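PDB 4M8R: hypothetical protein from Bacteroides caccae, which is of unknown function but joins an N-terminal Ig-like domain to a WD40-like domain of the beta-propeller clan. Local coordinates for residues A[82-87]-A[229-234]; A[211-214]-A[219-222]; A[394-399]-A[403-408]. All blocks are in the same frame, centred on the assembly; numbering follows the deposited sequence.

Interaction 1 of 3, residues A[82-87]-A[229-234]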
loop_
_atom_site.group_PDB
_atom_site.type_symbol
_atom_site.label_atom_id
_atom_site.label_comp_id
_atom_site.label_asym_id
_atom_site.label_seq_id
_atom_site.Cartn_x
_atom_site.Cartn_y
_atom_site.Cartn_z
ATOM N N PRO A 82 -20.028 -17.562 -11.558
ATOM C CA PRO A 82 -19.489 -16.246 -11.890
ATOM C C PRO A 82 -18.086 -16.227 -12.499
ATOM O O PRO A 82 -17.290 -17.151 -12.297
ATOM C CB PRO A 82 -19.448 -15.548 -10.534
ATOM C CG PRO A 82 -19.219 -16.649 -9.562
ATOM C CD PRO A 82 -19.975 -17.823 -10.106
ATOM N N TYR A 83 -17.812 -15.151 -13.232
ATOM C CA TYR A 83 -16.472 -14.819 -13.705
ATOM C C TYR A 83 -15.733 -14.016 -12.640
ATOM O O TYR A 83 -16.295 -13.707 -11.593
ATOM C CB TYR A 83 -16.558 -13.994 -14.997
ATOM C CG TYR A 83 -17.042 -14.771 -16.200
ATOM C CD1 TYR A 83 -18.399 -14.918 -16.459
ATOM C CD2 TYR A 83 -16.136 -15.353 -17.081
ATOM C CE1 TYR A 83 -18.844 -15.635 -17.559
ATOM C CE2 TYR A 83 -16.568 -16.063 -18.183
ATOM C CZ TYR A 83 -17.923 -16.201 -18.420
ATOM O OH TYR A 83 -18.343 -16.917 -19.522
ATOM N N ARG A 84 -14.470 -13.707 -12.918
ATOM C CA ARG A 84 -13.646 -12.763 -12.144
ATOM C C ARG A 84 -13.086 -13.294 -10.824
ATOM O O ARG A 84 -12.511 -12.530 -10.053
ATOM C CB ARG A 84 -14.369 -11.422 -11.920
ATOM C CG ARG A 84 -14.820 -10.757 -13.210
ATOM C CD ARG A 84 -15.378 -9.364 -12.990
ATOM N NE ARG A 84 -15.532 -8.666 -14.266
ATOM C CZ ARG A 84 -16.538 -8.839 -15.122
ATOM N NH1 ARG A 84 -17.528 -9.687 -14.861
ATOM N NH2 ARG A 84 -16.551 -8.157 -16.263
ATOM N N LYS A 85 -13.216 -14.589 -10.565
ATOM C CA LYS A 85 -12.493 -15.196 -9.454
ATOM C C LYS A 85 -11.402 -16.099 -10.010
ATOM O O LYS A 85 -11.496 -16.558 -11.142
ATOM C CB LYS A 85 -13.424 -16.009 -8.556
ATOM C CG LYS A 85 -14.772 -15.373 -8.271
ATOM C CD LYS A 85 -14.655 -14.037 -7.562
ATOM C CE LYS A 85 -16.036 -13.428 -7.345
ATOM N NZ LYS A 85 -16.821 -13.296 -8.606
ATOM N N PRO A 86 -10.355 -16.349 -9.218
ATOM C CA PRO A 86 -9.387 -17.387 -9.596
ATOM C C PRO A 86 -9.984 -18.779 -9.478
ATOM O O PRO A 86 -11.116 -18.931 -8.993
ATOM C CB PRO A 86 -8.248 -17.213 -8.587
ATOM C CG PRO A 86 -8.838 -16.444 -7.462
ATOM C CD PRO A 86 -9.925 -15.589 -8.034
ATOM N N GLU A 87 -9.236 -19.784 -9.932
ATOM C CA GLU A 87 -9.659 -21.167 -9.764
ATOM C C GLU A 87 -9.922 -21.419 -8.290
ATOM O O GLU A 87 -9.044 -21.214 -7.466
ATOM C CB GLU A 87 -8.608 -22.139 -10.280
ATOM C CG GLU A 87 -8.931 -23.596 -9.985
ATOM C CD GLU A 87 -7.957 -24.548 -10.637
ATOM O OE1 GLU A 87 -7.728 -24.417 -11.856
ATOM O OE2 GLU A 87 -7.435 -25.440 -9.936
ATOM N N SER A 229 -17.926 -6.728 -4.306
ATOM C CA SER A 229 -17.883 -8.209 -4.472
ATOM C C SER A 229 -19.207 -8.936 -4.787
ATOM O O SER A 229 -19.185 -10.089 -5.237
ATOM C CB SER A 229 -17.209 -8.870 -3.253
ATOM O OG SER A 229 -17.928 -8.622 -2.060
ATOM N N ASN A 230 -20.341 -8.279 -4.527
ATOM C CA ASN A 230 -21.664 -8.785 -4.935
ATOM C C ASN A 230 -22.204 -8.092 -6.204
ATOM O O ASN A 230 -23.420 -7.985 -6.400
ATOM C CB ASN A 230 -22.676 -8.662 -3.780
ATOM C CG ASN A 230 -22.712 -9.897 -2.895
ATOM O OD1 ASN A 230 -22.989 -11.001 -3.362
ATOM N ND2 ASN A 230 -22.442 -9.712 -1.608
ATOM N N TYR A 231 -21.287 -7.630 -7.059
ATOM C CA TYR A 231 -21.622 -7.092 -8.380
ATOM C C TYR A 231 -22.668 -7.943 -9.115
ATOM O O TYR A 231 -23.612 -7.409 -9.713
ATOM C CB TYR A 231 -20.344 -7.014 -9.263
ATOM C CG TYR A 231 -20.616 -7.301 -10.729
ATOM C CD1 TYR A 231 -21.006 -6.290 -11.601
ATOM C CD2 TYR A 231 -20.520 -8.598 -11.233
ATOM C CE1 TYR A 231 -21.276 -6.559 -12.932
ATOM C CE2 TYR A 231 -20.795 -8.872 -12.560
ATOM C CZ TYR A 231 -21.168 -7.850 -13.406
ATOM O OH TYR A 231 -21.436 -8.115 -14.727
ATOM N N ALA A 232 -22.475 -9.263 -9.094
ATOM C CA ALA A 232 -23.297 -10.192 -9.875
ATOM C C ALA A 232 -24.800 -10.035 -9.616
ATOM O O ALA A 232 -25.607 -10.134 -10.543
ATOM C CB ALA A 232 -22.862 -11.626 -9.612
ATOM N N THR A 233 -25.163 -9.765 -8.363
ATOM C CA THR A 233 -26.563 -9.650 -7.955
ATOM C C THR A 233 -27.001 -8.211 -7.627
ATOM O O THR A 233 -28.153 -7.999 -7.259
ATOM C CB THR A 233 -26.842 -10.559 -6.733
ATOM O OG1 THR A 233 -25.923 -10.252 -5.672
ATOM C CG2 THR A 233 -26.703 -12.033 -7.117
ATOM N N LYS A 234 -26.098 -7.233 -7.764
ATOM C CA LYS A 234 -26.374 -5.842 -7.370
ATOM C C LYS A 234 -25.402 -4.862 -8.048
ATOM O O LYS A 234 -24.207 -4.835 -7.729
ATOM C CB LYS A 234 -26.323 -5.726 -5.835
ATOM C CG LYS A 234 -25.948 -4.363 -5.238
ATOM C CD LYS A 234 -26.948 -3.248 -5.509
ATOM C CE LYS A 234 -26.424 -1.894 -5.036
ATOM N NZ LYS A 234 -25.971 -1.857 -3.615
#
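Arg84 lays the end of its guanidinium beside the ring of Tyr231, NH1 of Arg84 lying 4.1 Å from CE2 of Tyr231. This is a light touch between two domains: residues 82-87 link strands 76-80 and 88-96 of the Ig-like domain, whereas residues 229-234 belong to a long loop of the WD40-like, propeller-clan domain, after strand 217-221. The two side chains cross at about a right angle, with guanidinium and ring planes 62° apart, and NH1 comes in obliquely to the ring. Tyr231 is poorly ordered, so the 4.1 Å approach from NH1 of Arg84 to its CE2 and the weak bond made by its OH are approximate. Arg84 gets there with CG anti to its carbonyl carbon (chi1 -56°) and an extended run from CG to NE.

What really holds the arginine lies in the other domain, beyond the loop it touches: NH1 makes a salt bridge to OD2 of Asp180, and NH2 donates to the carbonyl of Thr161. The same Asp180 oxygen weakly accepts from Tyr231 OH, tying both residues to one carboxylate, whose charge probably steadies the arginine. An ethanediol, probably from the crystallisation liquor, sits about 3 Å from the Tyr231 side chain.

The 229-234 loop faces the second subunit, where Lys234 NZ pairs with Asp47 and Thr233 O takes a hydrogen bond from Arg100, both of that subunit. Back in the first loop, Lys85 curls over its own turn, folded back at chi2 and again at chi4, until its NZ sits 3.1 Å from the carbonyl oxygen of Tyr83, with a C=O...N angle of 161°.

Interaction 2 of 3, residues A[211-214]-A[219-222]. With PO4 (phosphate ion), chain D; PO4 (phosphate ion), chain C.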
loop_
_atom_site.group_PDB
_atom_site.type_symbol
_atom_site.label_atom_id
_atom_site.label_comp_id
_atom_site.label_asym_id
_atom_site.label_seq_id
_atom_site.Cartn_x
_atom_site.Cartn_y
_atom_site.Cartn_z
ATOM N N GLN A 211 -26.773 13.812 -12.944
ATOM C CA GLN A 211 -28.133 13.313 -13.122
ATOM C C GLN A 211 -29.145 14.201 -12.432
ATOM O O GLN A 211 -28.820 14.893 -11.469
ATOM C CB GLN A 211 -28.260 11.903 -12.562
ATOM C CG GLN A 211 -27.343 10.890 -13.216
ATOM C CD GLN A 211 -27.579 9.494 -12.681
ATOM O OE1 GLN A 211 -27.415 9.242 -11.487
ATOM N NE2 GLN A 211 -27.960 8.575 -13.563
ATOM N N GLN A 212 -30.376 14.158 -12.935
ATOM C CA GLN A 212 -31.456 15.006 -12.448
ATOM C C GLN A 212 -32.087 14.408 -11.193
ATOM O O GLN A 212 -33.034 13.625 -11.273
ATOM C CB GLN A 212 -32.506 15.183 -13.543
ATOM C CG GLN A 212 -33.601 16.164 -13.186
ATOM C CD GLN A 212 -34.404 16.585 -14.400
ATOM O OE1 GLN A 212 -34.821 15.748 -15.203
ATOM N NE2 GLN A 212 -34.613 17.887 -14.548
ATOM N N ARG A 213 -31.551 14.792 -10.037
ATOM C CA ARG A 213 -32.018 14.286 -8.743
ATOM C C ARG A 213 -33.428 14.772 -8.402
ATOM O O ARG A 213 -34.155 14.105 -7.667
ATOM C CB ARG A 213 -31.038 14.697 -7.635
ATOM C CG ARG A 213 -31.309 14.077 -6.270
ATOM C CD ARG A 213 -30.181 14.389 -5.302
ATOM N NE ARG A 213 -30.373 13.722 -4.019
ATOM C CZ ARG A 213 -29.616 13.912 -2.940
ATOM N NH1 ARG A 213 -28.597 14.761 -2.963
ATOM N NH2 ARG A 213 -29.881 13.241 -1.825
ATOM N N GLY A 214 -33.802 15.937 -8.932
ATOM C CA GLY A 214 -35.144 16.479 -8.737
ATOM C C GLY A 214 -35.416 17.638 -9.676
ATOM O O GLY A 214 -35.483 17.455 -10.891
ATOM N N LEU A 219 -24.334 15.444 -8.719
ATOM C CA LEU A 219 -23.239 14.577 -9.124
ATOM C C LEU A 219 -23.361 13.241 -8.398
ATOM O O LEU A 219 -23.519 13.213 -7.183
ATOM C CB LEU A 219 -21.905 15.244 -8.794
ATOM C CG LEU A 219 -20.642 14.524 -9.262
ATOM C CD1 LEU A 219 -20.607 14.424 -10.779
ATOM C CD2 LEU A 219 -19.416 15.251 -8.737
ATOM N N TYR A 220 -23.290 12.150 -9.153
ATOM C CA TYR A 220 -23.473 10.801 -8.621
ATOM C C TYR A 220 -22.260 9.931 -8.907
ATOM O O TYR A 220 -21.572 10.123 -9.904
ATOM C CB TYR A 220 -24.661 10.112 -9.292
ATOM C CG TYR A 220 -26.035 10.560 -8.845
ATOM C CD1 TYR A 220 -26.552 11.788 -9.241
ATOM C CD2 TYR A 220 -26.837 9.727 -8.069
ATOM C CE1 TYR A 220 -27.819 12.186 -8.850
ATOM C CE2 TYR A 220 -28.105 10.115 -7.675
ATOM C CZ TYR A 220 -28.592 11.339 -8.068
ATOM O OH TYR A 220 -29.846 11.717 -7.668
ATOM N N ASN A 221 -22.029 8.955 -8.037
ATOM C CA ASN A 221 -21.109 7.871 -8.326
ATOM C C ASN A 221 -21.914 6.696 -8.845
ATOM O O ASN A 221 -22.734 6.143 -8.124
ATOM C CB ASN A 221 -20.353 7.457 -7.071
ATOM C CG ASN A 221 -19.299 6.408 -7.352
ATOM O OD1 ASN A 221 -19.523 5.473 -8.120
ATOM N ND2 ASN A 221 -18.133 6.570 -6.746
ATOM N N VAL A 222 -21.673 6.305 -10.090
ATOM C CA VAL A 222 -22.464 5.249 -10.722
ATOM C C VAL A 222 -21.664 3.994 -11.000
ATOM O O VAL A 222 -22.170 3.077 -11.633
ATOM C CB VAL A 222 -23.137 5.741 -12.025
ATOM C CG1 VAL A 222 -24.075 6.884 -11.716
ATOM C CG2 VAL A 222 -22.112 6.161 -13.069
HETATM P P PO4 D . -32.460 10.597 -2.736
HETATM O O1 PO4 D . -32.573 9.160 -3.186
HETATM O O2 PO4 D . -31.401 10.750 -1.669
HETATM O O3 PO4 D . -32.096 11.491 -3.897
HETATM O O4 PO4 D . -33.796 10.993 -2.164
HETATM P P PO4 C . -28.145 14.478 1.125
HETATM O O1 PO4 C . -29.171 13.427 1.506
HETATM O O2 PO4 C . -27.151 14.661 2.243
HETATM O O3 PO4 C . -27.412 14.043 -0.110
HETATM O O4 PO4 C . -28.846 15.771 0.809
#
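NH2 of Arg213 is shared by two phosphate ions, while the aliphatic part of the same side chain rests against the hydroxyl of Tyr220. NH2 of Arg213 donates to O2 of the chain D phosphate at 2.9 Å and to O3 of the chain C phosphate at 3.1 Å. NE of Arg213 reaches O3 of the chain D phosphate at 2.8 Å. That bond is fairly straight, with an N-H...O angle of 162°. NH1 of Arg213 adds a bond to O3 of the chain C phosphate. Both ions thus lie along the edge of the guanidinium, and its rotation is fixed. CG anti to the backbone N (chi1 -172°), with the rest of the chain extended, carries the arm along the Tyr220 hydroxyl, whose OH is 3.1 Å from CG of Arg213, and the guanidinium beyond it to the phosphates. Arginine and phenol cross at about a right angle.

The phosphates probably come from the crystallisation liquor, but their site is a subunit interface: between them they also bond Asn238 of this chain and Arg49, Arg89 and Lys105 of the second subunit. The anions would probably offset the charge of these basic groups.

Gln211 handles the ring itself. Its OE1 lies over one face of Tyr220, 3.3 Å from CG of Tyr220 and offset toward the rim, with the amide plane 83° from the ring plane. The other end of the amide is held too, NE2 donating to Ser190 OG and Thr196 OG1.

All this hangs on the beta hairpin of strands 208-212 and 217-221, in which Gln211 bonds through its backbone to Ser218 and Tyr220 to Ala209. Gln212 centres an inverse gamma turn; strand 196-201 flanks the hairpin beyond 208-212, and strand 239-240, with Pro240 against both Arg213 and Tyr220, lies beyond 217-221.

Interaction 3 of 3, residues A[394-399]-A[403-408]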
loop_
_atom_site.group_PDB
_atom_site.type_symbol
_atom_site.label_atom_id
_atom_site.label_comp_id
_atom_site.label_asym_id
_atom_site.label_seq_id
_atom_site.Cartn_x
_atom_site.Cartn_y
_atom_site.Cartn_z
ATOM N N THR A 394 -7.456 7.935 -38.900
ATOM C CA THR A 394 -6.126 7.745 -38.319
ATOM C C THR A 394 -6.217 7.656 -36.797
ATOM O O THR A 394 -6.998 8.373 -36.176
ATOM C CB THR A 394 -5.189 8.911 -38.704
ATOM O OG1 THR A 394 -5.236 9.112 -40.121
ATOM C CG2 THR A 394 -3.746 8.629 -38.281
ATOM N N THR A 395 -5.421 6.767 -36.209
ATOM C CA THR A 395 -5.332 6.630 -34.762
ATOM C C THR A 395 -3.920 7.000 -34.336
ATOM O O THR A 395 -2.953 6.473 -34.887
ATOM C CB THR A 395 -5.631 5.186 -34.322
ATOM O OG1 THR A 395 -6.811 4.717 -34.985
ATOM C CG2 THR A 395 -5.832 5.109 -32.815
ATOM N N SER A 396 -3.792 7.894 -33.359
ATOM C CA SER A 396 -2.474 8.390 -32.969
ATOM C C SER A 396 -2.375 8.773 -31.495
ATOM O O SER A 396 -3.322 9.303 -30.914
ATOM C CB SER A 396 -2.104 9.592 -33.837
ATOM O OG SER A 396 -0.698 9.741 -33.914
ATOM N N ASP A 397 -1.217 8.489 -30.904
ATOM C CA ASP A 397 -0.924 8.849 -29.514
ATOM C C ASP A 397 -0.120 10.143 -29.464
ATOM O O ASP A 397 0.808 10.325 -30.248
ATOM C CB ASP A 397 -0.097 7.752 -28.821
ATOM C CG ASP A 397 -0.946 6.636 -28.236
ATOM O OD1 ASP A 397 -2.197 6.689 -28.305
ATOM O OD2 ASP A 397 -0.345 5.691 -27.691
ATOM N N PHE A 398 -0.475 11.031 -28.541
ATOM C CA PHE A 398 0.357 12.191 -28.233
ATOM C C PHE A 398 1.001 11.997 -26.866
ATOM O O PHE A 398 0.304 11.741 -25.884
ATOM C CB PHE A 398 -0.470 13.470 -28.223
ATOM C CG PHE A 398 0.359 14.713 -28.075
ATOM C CD1 PHE A 398 1.077 15.212 -29.153
ATOM C CD2 PHE A 398 0.430 15.378 -26.859
ATOM C CE1 PHE A 398 1.844 16.358 -29.024
ATOM C CE2 PHE A 398 1.195 16.523 -26.722
ATOM C CZ PHE A 398 1.901 17.017 -27.806
ATOM N N ASP A 399 2.325 12.122 -26.809
ATOM C CA ASP A 399 3.069 11.967 -25.563
ATOM C C ASP A 399 3.426 13.349 -25.023
ATOM O O ASP A 399 4.183 14.093 -25.649
ATOM C CB ASP A 399 4.332 11.129 -25.795
ATOM C CG ASP A 399 5.175 10.982 -24.542
ATOM O OD1 ASP A 399 4.714 10.336 -23.582
ATOM O OD2 ASP A 399 6.303 11.513 -24.510
ATOM N N LYS A 403 6.160 15.731 -26.608
ATOM C CA LYS A 403 5.347 16.600 -27.472
ATOM C C LYS A 403 5.236 16.088 -28.910
ATOM O O LYS A 403 5.090 16.881 -29.840
ATOM C CB LYS A 403 5.897 18.032 -27.487
ATOM C CG LYS A 403 6.084 18.663 -26.120
ATOM C CD LYS A 403 4.757 19.018 -25.478
ATOM C CE LYS A 403 4.992 19.712 -24.149
ATOM N NZ LYS A 403 3.716 20.161 -23.545
ATOM N N GLU A 404 5.290 14.773 -29.087
ATOM C CA GLU A 404 5.259 14.168 -30.416
ATOM C C GLU A 404 4.080 13.212 -30.578
ATOM O O GLU A 404 3.694 12.519 -29.634
ATOM C CB GLU A 404 6.567 13.422 -30.686
ATOM C CG GLU A 404 7.716 14.324 -31.112
ATOM C CD GLU A 404 9.046 13.594 -31.156
ATOM O OE1 GLU A 404 9.262 12.680 -30.333
ATOM O OE2 GLU A 404 9.881 13.942 -32.017
ATOM N N TRP A 405 3.518 13.187 -31.786
ATOM C CA TRP A 405 2.508 12.207 -32.152
ATOM C C TRP A 405 3.194 10.933 -32.618
ATOM O O TRP A 405 4.338 10.963 -33.077
ATOM C CB TRP A 405 1.625 12.726 -33.281
ATOM C CG TRP A 405 0.838 13.914 -32.912
ATOM C CD1 TRP A 405 1.184 15.216 -33.106
ATOM C CD2 TRP A 405 -0.441 13.926 -32.277
ATOM N NE1 TRP A 405 0.196 16.043 -32.631
ATOM C CE2 TRP A 405 -0.813 15.274 -32.116
ATOM C CE3 TRP A 405 -1.310 12.925 -31.827
ATOM C CZ2 TRP A 405 -2.019 15.650 -31.523
ATOM C CZ3 TRP A 405 -2.508 13.297 -31.237
ATOM C CH2 TRP A 405 -2.852 14.649 -31.090
ATOM N N THR A 406 2.487 9.814 -32.491
ATOM C CA THR A 406 2.959 8.532 -33.008
ATOM C C THR A 406 1.749 7.727 -33.479
ATOM O O THR A 406 0.886 7.352 -32.679
ATOM C CB THR A 406 3.736 7.740 -31.942
ATOM O OG1 THR A 406 4.420 8.644 -31.069
ATOM C CG2 THR A 406 4.740 6.812 -32.599
ATOM N N ASP A 407 1.688 7.477 -34.780
ATOM C CA ASP A 407 0.540 6.818 -35.389
ATOM C C ASP A 407 0.591 5.306 -35.167
ATOM O O ASP A 407 1.666 4.701 -35.176
ATOM C CB ASP A 407 0.495 7.104 -36.899
ATOM C CG ASP A 407 0.438 8.594 -37.226
ATOM O OD1 ASP A 407 -0.112 9.386 -36.430
ATOM O OD2 ASP A 407 0.942 8.974 -38.301
ATOM N N TYR A 408 -0.580 4.707 -34.967
ATOM C CA TYR A 408 -0.737 3.256 -35.008
ATOM C C TYR A 408 -0.849 2.829 -36.470
ATOM O O TYR A 408 -1.825 3.169 -37.138
ATOM C CB TYR A 408 -1.999 2.834 -34.253
ATOM C CG TYR A 408 -1.931 3.035 -32.753
ATOM C CD1 TYR A 408 -2.185 4.277 -32.182
ATOM C CD2 TYR A 408 -1.621 1.977 -31.906
ATOM C CE1 TYR A 408 -2.123 4.462 -30.811
ATOM C CE2 TYR A 408 -1.558 2.148 -30.536
ATOM C CZ TYR A 408 -1.808 3.389 -29.991
ATOM O OH TYR A 408 -1.746 3.548 -28.630
#
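Phe398 and Trp405 make the aromatic contact of this hairpin: the phenylalanine edge points at the indole face, with the planes at 55°. Their pairing across the strands puts CB of Phe398 over the six-membered ring of Trp405, a CH-pi contact 3.7 Å from the centroid. A chi1 of -173° swings the phenyl ring so that CD1 of Phe398 comes over the indole, 3.5 Å from CE2 of Trp405. Phe361, Phe386 and Phe343 extend this cluster.

The backbone bonds are antiparallel, with Asp397 and Thr406 a hydrogen-bonded couple: N of Thr406 is 2.8 Å from O of Asp397, and N of Asp397 is 3.0 Å from O of Thr406. The hairpin supplies the last two strands of a four-stranded antiparallel sheet, as in a propeller blade, with 404-407 outermost and 381-387 on the other side of 394-399.

Side-chain polar bonds lie on both faces. On the Phe398 face, OG of Ser396 donates to OD1 of Asp407 at 2.6 Å, meeting the carboxylate on its anti side. On the face that carries Asp397 and Thr406, OD2 of Asp397 takes a weak bond from the Tyr408 hydroxyl, which also bonds Arg375; Thr383 OG1 bonds Asp397 OD1.

Overall arrangement
Interaction 1 joins the Ig-like domain to the WD40-like domain, whereas interactions 2 and 3 are hairpins within the latter. Along the chain, interaction 2 is nested in the loop closed by interaction 1, and interaction 3 follows both. The centres of interactions 1 and 2 are about 26 Å apart, with nearest atoms about 9 Å apart, and both touch the second subunit; the phosphates of interaction 2 lie at that interface. Interaction 3 is remote, its centre about 37 Å from that of interaction 1 and about 35 Å from that of interaction 2. It lies across the chain's centre from interaction 1 and packs against Thr137 of the third subunit.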